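Side-chain contacts in ganglioside-induced differentiation-associated protein 2 (Homo sapiens, PDB 4UML), which has no firmly established molecular role but carries an N-terminal macro domain, a fold that in many relatives binds ADP-ribose or its derivatives: residues A[50-53]-A[54-58]; A[74-77]-A[78-82]; A[183-186]-A[187-190]; A[206-210]-A[211-215]; A[218-221]-A[222-226]. One frame throughout, in Å; residues are numbered along the deposited sequence.

Overall arrangement
The macro domain illustrates how local contacts along helices and at their ends are joined into one fold. Contact 5, its centre about 11 Å from those of contacts 1 and 3, links the two, which do not touch each other. Phe224 packs on contact 1 beside the bond from Asn54 ND2 to Pro225 O; Tyr223 and Leu219 pack on contact 3, where His184 bonds Tyr223 OH. Contact 4 meets contacts 1 and 3 through Phe206, contact 3 also through Thr215, and shares helix 210-223 with contact 5. Contact 2 stands apart, its centre about 31 Å from that of contact 1. By sequence its strand end probably corresponds to a segment lining the ADP-ribose cleft in related macro domains.

Contact 1: A[50-53]-A[54-58]; sequences NKDV and NGKVV
Asn50 and Asn54 meet through the main chain: Asn54 N donates to Asn50 O at 3.0 Å and 163°, closing the first turn of the short helix 51-54. The next turn is less regular. Gly55 N reaches Lys51 O at 3.1 Å and makes a weak second bond to Asp52 O, while Lys56 N donates to Val53 O from above its carbonyl plane. The chain then passes into strand 57-61, at the edge of the macro-domain sheet. Asn50 is the N-cap: its OD1 accepts from Val53 N at 3.1 Å, an almost straight bond of 170°, with the donor above the amide carbonyl plane. A water bridges this end, accepting from Asn50 N and donating to Asn54 OD1 at 2.7 Å, while Asn54 ND2 turns to Pro225 O. Lys56 runs extended beyond CG and crosses Asp52, with its CG 3.5 Å from Asp52 O and its CE 3.9 Å from Asp52 OD2. Its CG stands anti to the carbonyl carbon (chi1 -58°), which starts the chain back over the helix end. The amine, whose place is less certain, is modelled bonded to the carbonyl oxygens of Gly198 and Ile201. A leucine in place of Lys56 would probably leave those two oxygens without this donor and take away the positive charge near Asp52. The chemistry is that of a short helix capped at its start by an amide; at its end the lysine lays aliphatic carbons across Asp52 and carries its charge, which probably also offsets that of Asp52, to carbonyls just before strand 203-208.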
loop_
_atom_site.group_PDB
_atom_site.type_symbol
_atom_site.label_atom_id
_atom_site.label_comp_id
_atom_site.label_asym_id
_atom_site.label_seq_id
_atom_site.Cartn_x
_atom_site.Cartn_y
_atom_site.Cartn_z
ATOM N N ASN A 50 1.190 -20.567 -5.153
ATOM C CA ASN A 50 0.145 -20.641 -4.126
ATOM C C ASN A 50 -1.099 -19.936 -4.657
ATOM O O ASN A 50 -1.185 -18.704 -4.642
ATOM C CB ASN A 50 0.650 -20.039 -2.819
ATOM C CG ASN A 50 -0.399 -20.027 -1.731
ATOM O OD1 ASN A 50 -1.597 -20.020 -1.998
ATOM N ND2 ASN A 50 0.049 -19.980 -0.498
ATOM N N LYS A 51 -2.036 -20.739 -5.162
ATOM C CA LYS A 51 -3.213 -20.249 -5.894
ATOM C C LYS A 51 -4.045 -19.284 -5.063
ATOM O O LYS A 51 -4.564 -18.281 -5.558
ATOM C CB LYS A 51 -4.102 -21.438 -6.302
ATOM C CG LYS A 51 -5.435 -21.028 -6.908
ATOM C CD LYS A 51 -6.076 -22.138 -7.722
ATOM C CE LYS A 51 -7.002 -21.531 -8.763
ATOM N NZ LYS A 51 -7.726 -22.572 -9.541
ATOM N N ASP A 52 -4.194 -19.651 -3.807
ATOM C CA ASP A 52 -5.010 -18.935 -2.858
ATOM C C ASP A 52 -4.454 -17.509 -2.627
ATOM O O ASP A 52 -5.193 -16.532 -2.663
ATOM C CB ASP A 52 -5.041 -19.743 -1.558
ATOM C CG ASP A 52 -5.763 -19.038 -0.444
ATOM O OD1 ASP A 52 -7.012 -19.024 -0.453
ATOM O OD2 ASP A 52 -5.076 -18.504 0.452
ATOM N N VAL A 53 -3.147 -17.406 -2.414
ATOM C CA VAL A 53 -2.469 -16.113 -2.223
ATOM C C VAL A 53 -2.532 -15.260 -3.497
ATOM O O VAL A 53 -2.808 -14.052 -3.440
ATOM C CB VAL A 53 -1.020 -16.343 -1.740
ATOM C CG1 VAL A 53 -0.194 -15.077 -1.790
ATOM C CG2 VAL A 53 -1.042 -16.895 -0.326
ATOM N N ASN A 54 -2.331 -15.889 -4.655
ATOM C CA ASN A 54 -2.370 -15.177 -5.919
ATOM C C ASN A 54 -3.692 -14.541 -6.234
ATOM O O ASN A 54 -3.730 -13.561 -6.984
ATOM C CB ASN A 54 -2.056 -16.105 -7.087
ATOM C CG ASN A 54 -0.590 -16.475 -7.173
ATOM O OD1 ASN A 54 0.222 -16.176 -6.275
ATOM N ND2 ASN A 54 -0.237 -17.134 -8.264
ATOM N N GLY A 55 -4.771 -15.171 -5.759
ATOM C CA GLY A 55 -6.122 -14.689 -5.986
ATOM C C GLY A 55 -6.451 -13.428 -5.185
ATOM O O GLY A 55 -7.389 -12.718 -5.522
ATOM N N LYS A 56 -5.648 -13.150 -4.164
ATOM C CA LYS A 56 -5.810 -11.964 -3.318
ATOM C C LYS A 56 -5.043 -10.737 -3.784
ATOM O O LYS A 56 -5.307 -9.633 -3.329
ATOM C CB LYS A 56 -5.383 -12.311 -1.918
ATOM C CG LYS A 56 -6.201 -13.469 -1.383
ATOM C CD LYS A 56 -5.729 -13.912 -0.022
ATOM C CE LYS A 56 -6.688 -14.963 0.524
ATOM N NZ LYS A 56 -6.578 -15.059 1.996
ATOM N N VAL A 57 -4.104 -10.917 -4.695
ATOM C CA VAL A 57 -3.265 -9.831 -5.143
ATOM C C VAL A 57 -3.825 -9.226 -6.412
ATOM O O VAL A 57 -4.217 -9.956 -7.335
ATOM C CB VAL A 57 -1.845 -10.336 -5.440
ATOM C CG1 VAL A 57 -1.026 -9.256 -6.132
ATOM C CG2 VAL A 57 -1.193 -10.759 -4.154
ATOM N N VAL A 58 -3.854 -7.898 -6.452
ATOM C CA VAL A 58 -4.295 -7.146 -7.589
ATOM C C VAL A 58 -3.274 -6.043 -7.925
ATOM O O VAL A 58 -2.861 -5.261 -7.053
ATOM C CB VAL A 58 -5.662 -6.480 -7.298
ATOM C CG1 VAL A 58 -6.123 -5.678 -8.488
ATOM C CG2 VAL A 58 -6.708 -7.499 -6.846
HETATM O O HOH W 1 2.142 -17.956 -5.854
#

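Contact 2: A[74-77]-A[78-82]; sequences NTSN and ESLTD
Asn77 and Leu80 bound a type I beta turn, in which Leu80 N donates to Asn77 O at 2.9 Å. The turn follows strand 71-75, whose Asn-Thr-Ser-Asn end probably matches in position the Asn-Ala-Ala-Asn segment of ADP-ribose-binding macro domains; a similar role here is only inferred. The Asn77 side chain adds a second closure. Its CG is placed between the backbone N and the carbonyl carbon (chi1 60°), which turns the amide toward the backbone of Thr81, and OD1 accepts from Thr81 N at 2.8 Å. That bond is nearly straight, 170°, with the donor tilted modestly from the amide carbonyl plane. Beside it the hydroxyls Ser79 OG and Thr81 OG1 are hydrogen-bonded to each other at 2.9 Å. Ser76 CB packs on Leu80 CD2 at 3.8 Å, and Leu80 reaches on to Leu102 and Leu105 of helix 97-105. Farther out, two salt bridges tie the loop to a neighbouring pair of basic residues: Glu78, bent at chi2, with Arg175, and Asp82 with Lys174. Asp82 CB lies 3.4 Å from Asn77 N, a buried nitrogen for which the model holds no partner.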
loop_
_atom_site.group_PDB
_atom_site.type_symbol
_atom_site.label_atom_id
_atom_site.label_comp_id
_atom_site.label_asym_id
_atom_site.label_seq_id
_atom_site.Cartn_x
_atom_site.Cartn_y
_atom_site.Cartn_z
ATOM N N ASN A 74 -2.039 6.183 2.649
ATOM C CA ASN A 74 -1.467 7.474 2.379
ATOM C C ASN A 74 -0.014 7.404 2.826
ATOM O O ASN A 74 0.319 6.728 3.806
ATOM C CB ASN A 74 -2.209 8.563 3.141
ATOM C CG ASN A 74 -1.615 9.961 2.881
ATOM O OD1 ASN A 74 -1.214 10.257 1.783
ATOM N ND2 ASN A 74 -1.508 10.771 3.916
ATOM N N THR A 75 0.858 7.989 2.023
ATOM C CA THR A 75 2.275 8.075 2.340
ATOM C C THR A 75 2.631 9.539 2.557
ATOM O O THR A 75 2.197 10.407 1.773
ATOM C CB THR A 75 3.152 7.366 1.300
ATOM O OG1 THR A 75 4.469 7.213 1.824
ATOM C CG2 THR A 75 3.199 8.088 -0.057
ATOM N N SER A 76 3.393 9.817 3.622
ATOM C CA SER A 76 3.525 11.203 4.095
ATOM C C SER A 76 4.876 11.499 4.748
ATOM O O SER A 76 5.842 10.755 4.558
ATOM C CB SER A 76 2.369 11.498 5.034
ATOM O OG SER A 76 2.128 12.879 5.182
ATOM N N ASN A 77 4.943 12.599 5.496
ATOM C CA ASN A 77 6.124 12.911 6.291
ATOM C C ASN A 77 5.758 12.804 7.742
ATOM O O ASN A 77 4.593 12.517 8.084
ATOM C CB ASN A 77 6.704 14.296 5.937
ATOM C CG ASN A 77 5.730 15.439 6.169
ATOM O OD1 ASN A 77 4.637 15.293 6.737
ATOM N ND2 ASN A 77 6.120 16.592 5.693
ATOM N N GLU A 78 6.720 13.087 8.617
ATOM C CA GLU A 78 6.539 12.795 10.029
ATOM C C GLU A 78 5.475 13.707 10.638
ATOM O O GLU A 78 4.839 13.357 11.622
ATOM C CB GLU A 78 7.874 12.893 10.785
ATOM C CG GLU A 78 8.960 11.929 10.289
ATOM C CD GLU A 78 9.593 12.288 8.914
ATOM O OE1 GLU A 78 9.191 13.297 8.260
ATOM O OE2 GLU A 78 10.496 11.528 8.465
ATOM N N SER A 79 5.249 14.870 10.041
ATOM C CA SER A 79 4.214 15.771 10.544
ATOM C C SER A 79 2.840 15.542 9.879
ATOM O O SER A 79 1.850 16.199 10.235
ATOM C CB SER A 79 4.663 17.229 10.372
ATOM O OG SER A 79 5.050 17.513 9.044
ATOM N N LEU A 80 2.782 14.610 8.924
ATOM C CA LEU A 80 1.554 14.326 8.171
ATOM C C LEU A 80 1.058 15.532 7.388
ATOM O O LEU A 80 -0.142 15.798 7.334
ATOM C CB LEU A 80 0.458 13.772 9.080
ATOM C CG LEU A 80 0.827 12.435 9.734
ATOM C CD1 LEU A 80 -0.287 11.913 10.634
ATOM C CD2 LEU A 80 1.187 11.403 8.681
ATOM N N THR A 81 1.996 16.245 6.773
ATOM C CA THR A 81 1.664 17.419 5.980
ATOM C C THR A 81 2.302 17.360 4.618
ATOM O O THR A 81 2.272 18.342 3.887
ATOM C CB THR A 81 2.166 18.704 6.676
ATOM O OG1 THR A 81 3.599 18.655 6.771
ATOM C CG2 THR A 81 1.587 18.817 8.056
ATOM N N ASP A 82 2.867 16.211 4.251
ATOM C CA ASP A 82 3.641 16.121 3.018
ATOM C C ASP A 82 2.772 16.381 1.812
ATOM O O ASP A 82 1.647 15.883 1.733
ATOM C CB ASP A 82 4.267 14.735 2.881
ATOM C CG ASP A 82 5.353 14.686 1.865
ATOM O OD1 ASP A 82 6.243 15.544 1.958
ATOM O OD2 ASP A 82 5.380 13.779 1.000
#

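Contact 3: A[183-186]-A[187-190]; sequences THIA and LRTV
Thr189 and Ile185 share a doubly gripped carbonyl in the middle of helix 179-197. Ile185 O accepts the regular helical bond from Thr189 N at 3.0 Å and a second, shorter one from Thr189 OG1 at 2.6 Å; the two donors come in from opposite faces of the carbonyl plane. The hydroxyl can do this because it stands beside its own backbone N, anti to the carbonyl carbon (chi1 -53°), which points it back along the helix toward Ile185 O. A valine at Thr189 would lack the hydroxyl and would probably leave Ile185 O with its main-chain donor alone, a methyl group pressed against the oxygen instead. Leu187, one turn after Thr183, can be followed outward. Its CB sits 3.6 Å from Thr183 O, and its CG comes still closer to that oxygen, 3.3 Å. CD1 then runs alongside Thr183 CG2 at 3.9 Å, both side chains pointing the same way, while CD2 reaches the ring of Phe206. On another flank Arg188 bends at chi3, which brings one face of its guanidinium over Ile185 CA, offset toward the rim, with NH2 3.9 Å from Ile185 CG1. The helix is the crossover of a beta-alpha-beta unit between parallel strands 164-167 and 203-208, and its flanks are divided accordingly: Ile185, Ala186 and Thr189 meet helix 139-159, Thr183 and Leu187 meet helix 210-223, where His184 is also bonded to Tyr223, and Val190 lies on Val204 and Phe206 of strand 203-208.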
loop_
_atom_site.group_PDB
_atom_site.type_symbol
_atom_site.label_atom_id
_atom_site.label_comp_id
_atom_site.label_asym_id
_atom_site.label_seq_id
_atom_site.Cartn_x
_atom_site.Cartn_y
_atom_site.Cartn_z
ATOM N N THR A 183 10.386 -1.969 -4.451
ATOM C CA THR A 183 9.356 -2.885 -4.917
ATOM C C THR A 183 9.601 -4.319 -4.458
ATOM O O THR A 183 8.653 -5.029 -4.113
ATOM C CB THR A 183 9.214 -2.818 -6.461
ATOM O OG1 THR A 183 8.970 -1.461 -6.868
ATOM C CG2 THR A 183 8.080 -3.646 -6.906
ATOM N N HIS A 184 10.857 -4.745 -4.370
ATOM C CA HIS A 184 11.128 -6.060 -3.775
ATOM C C HIS A 184 10.636 -6.136 -2.358
ATOM O O HIS A 184 10.057 -7.126 -1.951
ATOM C CB HIS A 184 12.611 -6.364 -3.722
ATOM C CG HIS A 184 13.191 -6.802 -5.011
ATOM N ND1 HIS A 184 13.063 -8.092 -5.473
ATOM C CD2 HIS A 184 13.915 -6.134 -5.935
ATOM C CE1 HIS A 184 13.696 -8.204 -6.629
ATOM N NE2 HIS A 184 14.209 -7.025 -6.936
ATOM N N ILE A 185 10.885 -5.078 -1.591
ATOM C CA ILE A 185 10.457 -5.050 -0.190
ATOM C C ILE A 185 8.940 -5.103 -0.097
ATOM O O ILE A 185 8.383 -5.893 0.662
ATOM C CB ILE A 185 11.040 -3.815 0.543
ATOM C CG1 ILE A 185 12.572 -3.940 0.559
ATOM C CG2 ILE A 185 10.463 -3.698 1.935
ATOM C CD1 ILE A 185 13.324 -2.696 0.973
ATOM N N ALA A 186 8.264 -4.281 -0.889
ATOM C CA ALA A 186 6.811 -4.233 -0.861
ATOM C C ALA A 186 6.211 -5.627 -1.170
ATOM O O ALA A 186 5.392 -6.148 -0.403
ATOM C CB ALA A 186 6.300 -3.206 -1.863
ATOM N N LEU A 187 6.633 -6.231 -2.267
ATOM C CA LEU A 187 6.047 -7.510 -2.676
ATOM C C LEU A 187 6.412 -8.650 -1.738
ATOM O O LEU A 187 5.567 -9.491 -1.415
ATOM C CB LEU A 187 6.460 -7.839 -4.109
ATOM C CG LEU A 187 6.019 -6.817 -5.154
ATOM C CD1 LEU A 187 6.500 -7.243 -6.516
ATOM C CD2 LEU A 187 4.516 -6.680 -5.126
ATOM N N ARG A 188 7.670 -8.700 -1.320
ATOM C CA ARG A 188 8.115 -9.764 -0.411
ATOM C C ARG A 188 7.342 -9.726 0.905
ATOM O O ARG A 188 6.845 -10.747 1.418
ATOM C CB ARG A 188 9.620 -9.616 -0.170
ATOM C CG ARG A 188 10.245 -10.717 0.671
ATOM C CD ARG A 188 11.756 -10.505 0.737
ATOM N NE ARG A 188 12.035 -9.321 1.551
ATOM C CZ ARG A 188 13.011 -8.447 1.343
ATOM N NH1 ARG A 188 13.868 -8.601 0.347
ATOM N NH2 ARG A 188 13.136 -7.417 2.165
ATOM N N THR A 189 7.172 -8.527 1.442
ATOM C CA THR A 189 6.472 -8.366 2.716
ATOM C C THR A 189 5.011 -8.773 2.617
ATOM O O THR A 189 4.439 -9.455 3.513
ATOM C CB THR A 189 6.582 -6.891 3.192
ATOM O OG1 THR A 189 7.963 -6.510 3.204
ATOM C CG2 THR A 189 5.957 -6.695 4.535
ATOM N N VAL A 190 4.357 -8.368 1.539
ATOM C CA VAL A 190 2.960 -8.736 1.379
ATOM C C VAL A 190 2.836 -10.253 1.128
ATOM O O VAL A 190 1.907 -10.883 1.615
ATOM C CB VAL A 190 2.283 -7.939 0.229
ATOM C CG1 VAL A 190 0.935 -8.504 -0.134
ATOM C CG2 VAL A 190 2.138 -6.471 0.605
#

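Contact 4: A[206-210]-A[211-215]; sequences FAVSD and LEEGT
Ser209 O receives Glu213 N, nearly in line with its C=O, and Glu212 N, from above the carbonyl plane, each at 3.1 Å, as the chain leaves strand 203-208 and winds directly into helix 210-223. The side chains complete a capping box. Ser209 is the N-cap, and its OG, held between its own backbone N and carbonyl carbon (chi1 68°), accepts weakly from Leu211 N at 3.4 Å. Glu212 supplies the reciprocal bonds. Its chain bends at chi2 (98°), curling the carboxylate back to the serine, where OE1 accepts from Ser209 N at 2.8 Å and from Ser209 OG at 2.6 Å. The amide meets this oxygen almost along the C-O axis, the hydroxyl from above the carboxylate plane, and the two lie on opposite faces of that plane. Next to the cap Val208 CG2 rests against Glu213 CB at 3.8 Å, the two side chains crossing at about a right angle, while Val208 also packs on Leu59 of the neighbouring strand. Asp210 and Glu213 run side by side, with Asp210 OD1 4.2 Å from Glu213 OE1 and their carboxylates turned 55° apart. The positive end of the helix dipole probably offsets part of the repulsion between Asp210 and Glu213, Lys61 makes a long, weak ion pair with Asp210, and the two donors on Glu212 OE1 would be expected to stabilise its ionised form.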
loop_
_atom_site.group_PDB
_atom_site.type_symbol
_atom_site.label_atom_id
_atom_site.label_comp_id
_atom_site.label_asym_id
_atom_site.label_seq_id
_atom_site.Cartn_x
_atom_site.Cartn_y
_atom_site.Cartn_z
ATOM N N PHE A 206 -2.215 -3.258 -5.206
ATOM C CA PHE A 206 -1.093 -2.371 -5.458
ATOM C C PHE A 206 -1.503 -1.381 -6.539
ATOM O O PHE A 206 -1.529 -1.745 -7.715
ATOM C CB PHE A 206 0.119 -3.175 -5.890
ATOM C CG PHE A 206 0.631 -4.142 -4.848
ATOM C CD1 PHE A 206 1.380 -3.692 -3.766
ATOM C CD2 PHE A 206 0.441 -5.505 -4.992
ATOM C CE1 PHE A 206 1.874 -4.572 -2.818
ATOM C CE2 PHE A 206 0.948 -6.405 -4.046
ATOM C CZ PHE A 206 1.660 -5.942 -2.950
ATOM N N ALA A 207 -1.886 -0.174 -6.115
ATOM C CA ALA A 207 -2.189 0.943 -6.996
ATOM C C ALA A 207 -0.903 1.604 -7.466
ATOM O O ALA A 207 -0.095 2.076 -6.641
ATOM C CB ALA A 207 -3.038 1.971 -6.277
ATOM N N VAL A 208 -0.709 1.647 -8.780
ATOM C CA VAL A 208 0.527 2.174 -9.364
ATOM C C VAL A 208 0.245 3.257 -10.408
ATOM O O VAL A 208 -0.856 3.369 -10.899
ATOM C CB VAL A 208 1.390 1.065 -9.978
ATOM C CG1 VAL A 208 1.828 0.085 -8.896
ATOM C CG2 VAL A 208 0.704 0.337 -11.128
ATOM N N SER A 209 1.244 4.077 -10.709
ATOM C CA SER A 209 1.167 4.992 -11.854
ATOM C C SER A 209 2.066 4.446 -12.941
ATOM O O SER A 209 2.671 3.390 -12.781
ATOM C CB SER A 209 1.608 6.402 -11.471
ATOM O OG SER A 209 3.000 6.423 -11.195
ATOM N N ASP A 210 2.152 5.158 -14.062
ATOM C CA ASP A 210 2.992 4.710 -15.184
ATOM C C ASP A 210 4.448 4.612 -14.775
ATOM O O ASP A 210 5.181 3.753 -15.258
ATOM C CB ASP A 210 2.835 5.643 -16.393
ATOM C CG ASP A 210 1.485 5.481 -17.078
ATOM O OD1 ASP A 210 1.188 4.359 -17.550
ATOM O OD2 ASP A 210 0.719 6.465 -17.131
ATOM N N LEU A 211 4.858 5.477 -13.861
ATOM C CA LEU A 211 6.201 5.433 -13.322
ATOM C C LEU A 211 6.567 4.023 -12.802
ATOM O O LEU A 211 7.654 3.514 -13.110
ATOM C CB LEU A 211 6.344 6.506 -12.233
ATOM C CG LEU A 211 7.692 6.679 -11.518
ATOM C CD1 LEU A 211 8.833 7.003 -12.476
ATOM C CD2 LEU A 211 7.581 7.768 -10.457
ATOM N N GLU A 212 5.659 3.372 -12.058
ATOM C CA GLU A 212 6.011 2.126 -11.339
ATOM C C GLU A 212 5.513 0.829 -11.937
ATOM O O GLU A 212 6.055 -0.220 -11.633
ATOM C CB GLU A 212 5.528 2.186 -9.868
ATOM C CG GLU A 212 5.948 3.445 -9.117
ATOM C CD GLU A 212 4.857 4.489 -9.074
ATOM O OE1 GLU A 212 3.930 4.417 -9.921
ATOM O OE2 GLU A 212 4.921 5.364 -8.184
ATOM N N GLU A 213 4.470 0.882 -12.773
ATOM C CA GLU A 213 3.800 -0.334 -13.272
ATOM C C GLU A 213 4.749 -1.412 -13.807
ATOM O O GLU A 213 4.671 -2.578 -13.422
ATOM C CB GLU A 213 2.760 0.050 -14.356
ATOM C CG GLU A 213 1.972 -1.119 -14.927
ATOM C CD GLU A 213 0.867 -0.685 -15.885
ATOM O OE1 GLU A 213 1.071 0.263 -16.672
ATOM O OE2 GLU A 213 -0.221 -1.291 -15.852
ATOM N N GLY A 214 5.655 -1.032 -14.706
ATOM C CA GLY A 214 6.581 -1.996 -15.331
ATOM C C GLY A 214 7.430 -2.763 -14.325
ATOM O O GLY A 214 7.625 -3.967 -14.448
ATOM N N THR A 215 7.907 -2.070 -13.300
ATOM C CA THR A 215 8.694 -2.717 -12.241
ATOM C C THR A 215 7.858 -3.706 -11.465
ATOM O O THR A 215 8.315 -4.807 -11.170
ATOM C CB THR A 215 9.303 -1.663 -11.310
ATOM O OG1 THR A 215 10.156 -0.814 -12.071
ATOM C CG2 THR A 215 10.111 -2.282 -10.158
HETATM O O HOH W 2 5.838 1.586 -16.136
#

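Contact 5: A[218-221]-A[222-226]; sequences KLLP and LYFPR
The last turn of helix 210-223 illustrates a helix end set between two prolines, with Leu220 O and Phe224 N joined across it. Pro221 lacks an amide hydrogen, so the bond to the preceding turn is missing and the helix kinks there; Phe224 is the first residue to leave helical angles, and Pro225 follows it. Leu220 O takes up the closing bonds. Phe224 N approaches nearly head-on at 2.7 Å, and Tyr223 N adds a weak bond at 3.2 Å, while Leu222 N donates to Leu219 O at 3.0 Å from above its carbonyl plane. The Phe224 ring turns back toward this end, its CG anti to the carbonyl carbon (chi1 -61°), and offers its edge to Leu220 O in the ring plane. Nearby, Tyr223 CD2 comes within 3.5 Å of Leu219 O, and Leu222 CG lies over one face of the tyrosine ring, offset toward its rim. Both aromatics also have partners elsewhere: Tyr223 OH is bonded to His184 of helix 179-197, and Phe224 packs on Val53, Asn54 and Val57, tying the helix end to helix 51-54 and the edge strand 57-61. Pro225 CD settles 3.7 Å from Pro221 O, an acceptor to which the proline nitrogen can give no hydrogen. Between the two apolar side chains that cross here, Leu220 CD2 touches Phe224 CD2 at 3.8 Å.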
loop_
_atom_site.group_PDB
_atom_site.type_symbol
_atom_site.label_atom_id
_atom_site.label_comp_id
_atom_site.label_asym_id
_atom_site.label_seq_id
_atom_site.Cartn_x
_atom_site.Cartn_y
_atom_site.Cartn_z
ATOM N N LYS A 218 7.332 -6.645 -13.744
ATOM C CA LYS A 218 8.594 -7.370 -13.694
ATOM C C LYS A 218 8.753 -8.269 -12.463
ATOM O O LYS A 218 9.160 -9.414 -12.574
ATOM C CB LYS A 218 9.754 -6.374 -13.732
ATOM C CG LYS A 218 11.084 -7.054 -13.983
ATOM C CD LYS A 218 12.244 -6.101 -13.812
ATOM C CE LYS A 218 13.496 -6.894 -13.479
ATOM N NZ LYS A 218 14.701 -6.047 -13.649
ATOM N N LEU A 219 8.436 -7.753 -11.278
ATOM C CA LEU A 219 8.717 -8.477 -10.035
ATOM C C LEU A 219 7.608 -9.365 -9.476
ATOM O O LEU A 219 7.877 -10.267 -8.683
ATOM C CB LEU A 219 9.160 -7.465 -8.957
ATOM C CG LEU A 219 10.373 -6.568 -9.265
ATOM C CD1 LEU A 219 10.881 -5.842 -8.016
ATOM C CD2 LEU A 219 11.521 -7.331 -9.907
ATOM N N LEU A 220 6.354 -9.110 -9.835
ATOM C CA LEU A 220 5.247 -9.926 -9.340
ATOM C C LEU A 220 5.432 -11.441 -9.503
ATOM O O LEU A 220 5.220 -12.218 -8.554
ATOM C CB LEU A 220 3.923 -9.467 -9.990
ATOM C CG LEU A 220 3.226 -8.331 -9.231
ATOM C CD1 LEU A 220 2.116 -7.723 -10.077
ATOM C CD2 LEU A 220 2.688 -8.815 -7.884
ATOM N N PRO A 221 5.873 -11.874 -10.691
ATOM C CA PRO A 221 6.142 -13.302 -10.894
ATOM C C PRO A 221 7.144 -13.936 -9.923
ATOM O O PRO A 221 7.035 -15.117 -9.648
ATOM C CB PRO A 221 6.696 -13.355 -12.330
ATOM C CG PRO A 221 6.206 -12.125 -12.993
ATOM C CD PRO A 221 6.162 -11.083 -11.903
ATOM N N LEU A 222 8.095 -13.161 -9.395
ATOM C CA LEU A 222 9.104 -13.679 -8.465
ATOM C C LEU A 222 8.537 -13.958 -7.068
ATOM O O LEU A 222 8.912 -14.948 -6.407
ATOM C CB LEU A 222 10.274 -12.690 -8.436
ATOM C CG LEU A 222 11.412 -12.677 -7.412
ATOM C CD1 LEU A 222 12.230 -13.966 -7.391
ATOM C CD2 LEU A 222 12.325 -11.487 -7.738
ATOM N N TYR A 223 7.624 -13.098 -6.608
ATOM C CA TYR A 223 6.997 -13.267 -5.301
ATOM C C TYR A 223 5.678 -14.010 -5.368
ATOM O O TYR A 223 5.269 -14.608 -4.387
ATOM C CB TYR A 223 6.837 -11.898 -4.613
ATOM C CG TYR A 223 8.196 -11.315 -4.415
ATOM C CD1 TYR A 223 9.012 -11.798 -3.422
ATOM C CD2 TYR A 223 8.711 -10.372 -5.292
ATOM C CE1 TYR A 223 10.281 -11.321 -3.259
ATOM C CE2 TYR A 223 9.986 -9.885 -5.128
ATOM C CZ TYR A 223 10.761 -10.371 -4.110
ATOM O OH TYR A 223 12.039 -9.916 -3.940
ATOM N N PHE A 224 5.049 -14.015 -6.544
ATOM C CA PHE A 224 3.754 -14.660 -6.721
ATOM C C PHE A 224 3.770 -15.492 -8.019
ATOM O O PHE A 224 3.059 -15.173 -8.976
ATOM C CB PHE A 224 2.638 -13.600 -6.740
ATOM C CG PHE A 224 2.533 -12.800 -5.451
ATOM C CD1 PHE A 224 1.755 -13.243 -4.391
ATOM C CD2 PHE A 224 3.216 -11.599 -5.309
ATOM C CE1 PHE A 224 1.663 -12.508 -3.206
ATOM C CE2 PHE A 224 3.124 -10.861 -4.130
ATOM C CZ PHE A 224 2.351 -11.317 -3.084
ATOM N N PRO A 225 4.630 -16.535 -8.067
ATOM C CA PRO A 225 4.666 -17.388 -9.274
ATOM C C PRO A 225 3.278 -17.950 -9.629
ATOM O O PRO A 225 2.541 -18.391 -8.742
ATOM C CB PRO A 225 5.623 -18.520 -8.877
ATOM C CG PRO A 225 5.662 -18.522 -7.393
ATOM C CD PRO A 225 5.463 -17.087 -6.983
ATOM N N ARG A 226 2.929 -17.914 -10.910
ATOM C CA ARG A 226 1.598 -18.348 -11.390
ATOM C C ARG A 226 1.491 -19.849 -11.771
ATOM O O ARG A 226 0.469 -20.477 -11.506
ATOM C CB ARG A 226 1.197 -17.515 -12.606
ATOM C CG ARG A 226 0.975 -16.042 -12.332
ATOM C CD ARG A 226 1.444 -15.227 -13.520
ATOM N NE ARG A 226 0.538 -14.137 -13.855
ATOM C CZ ARG A 226 0.654 -13.390 -14.952
ATOM N NH1 ARG A 226 1.643 -13.609 -15.812
ATOM N NH2 ARG A 226 -0.215 -12.414 -15.187
#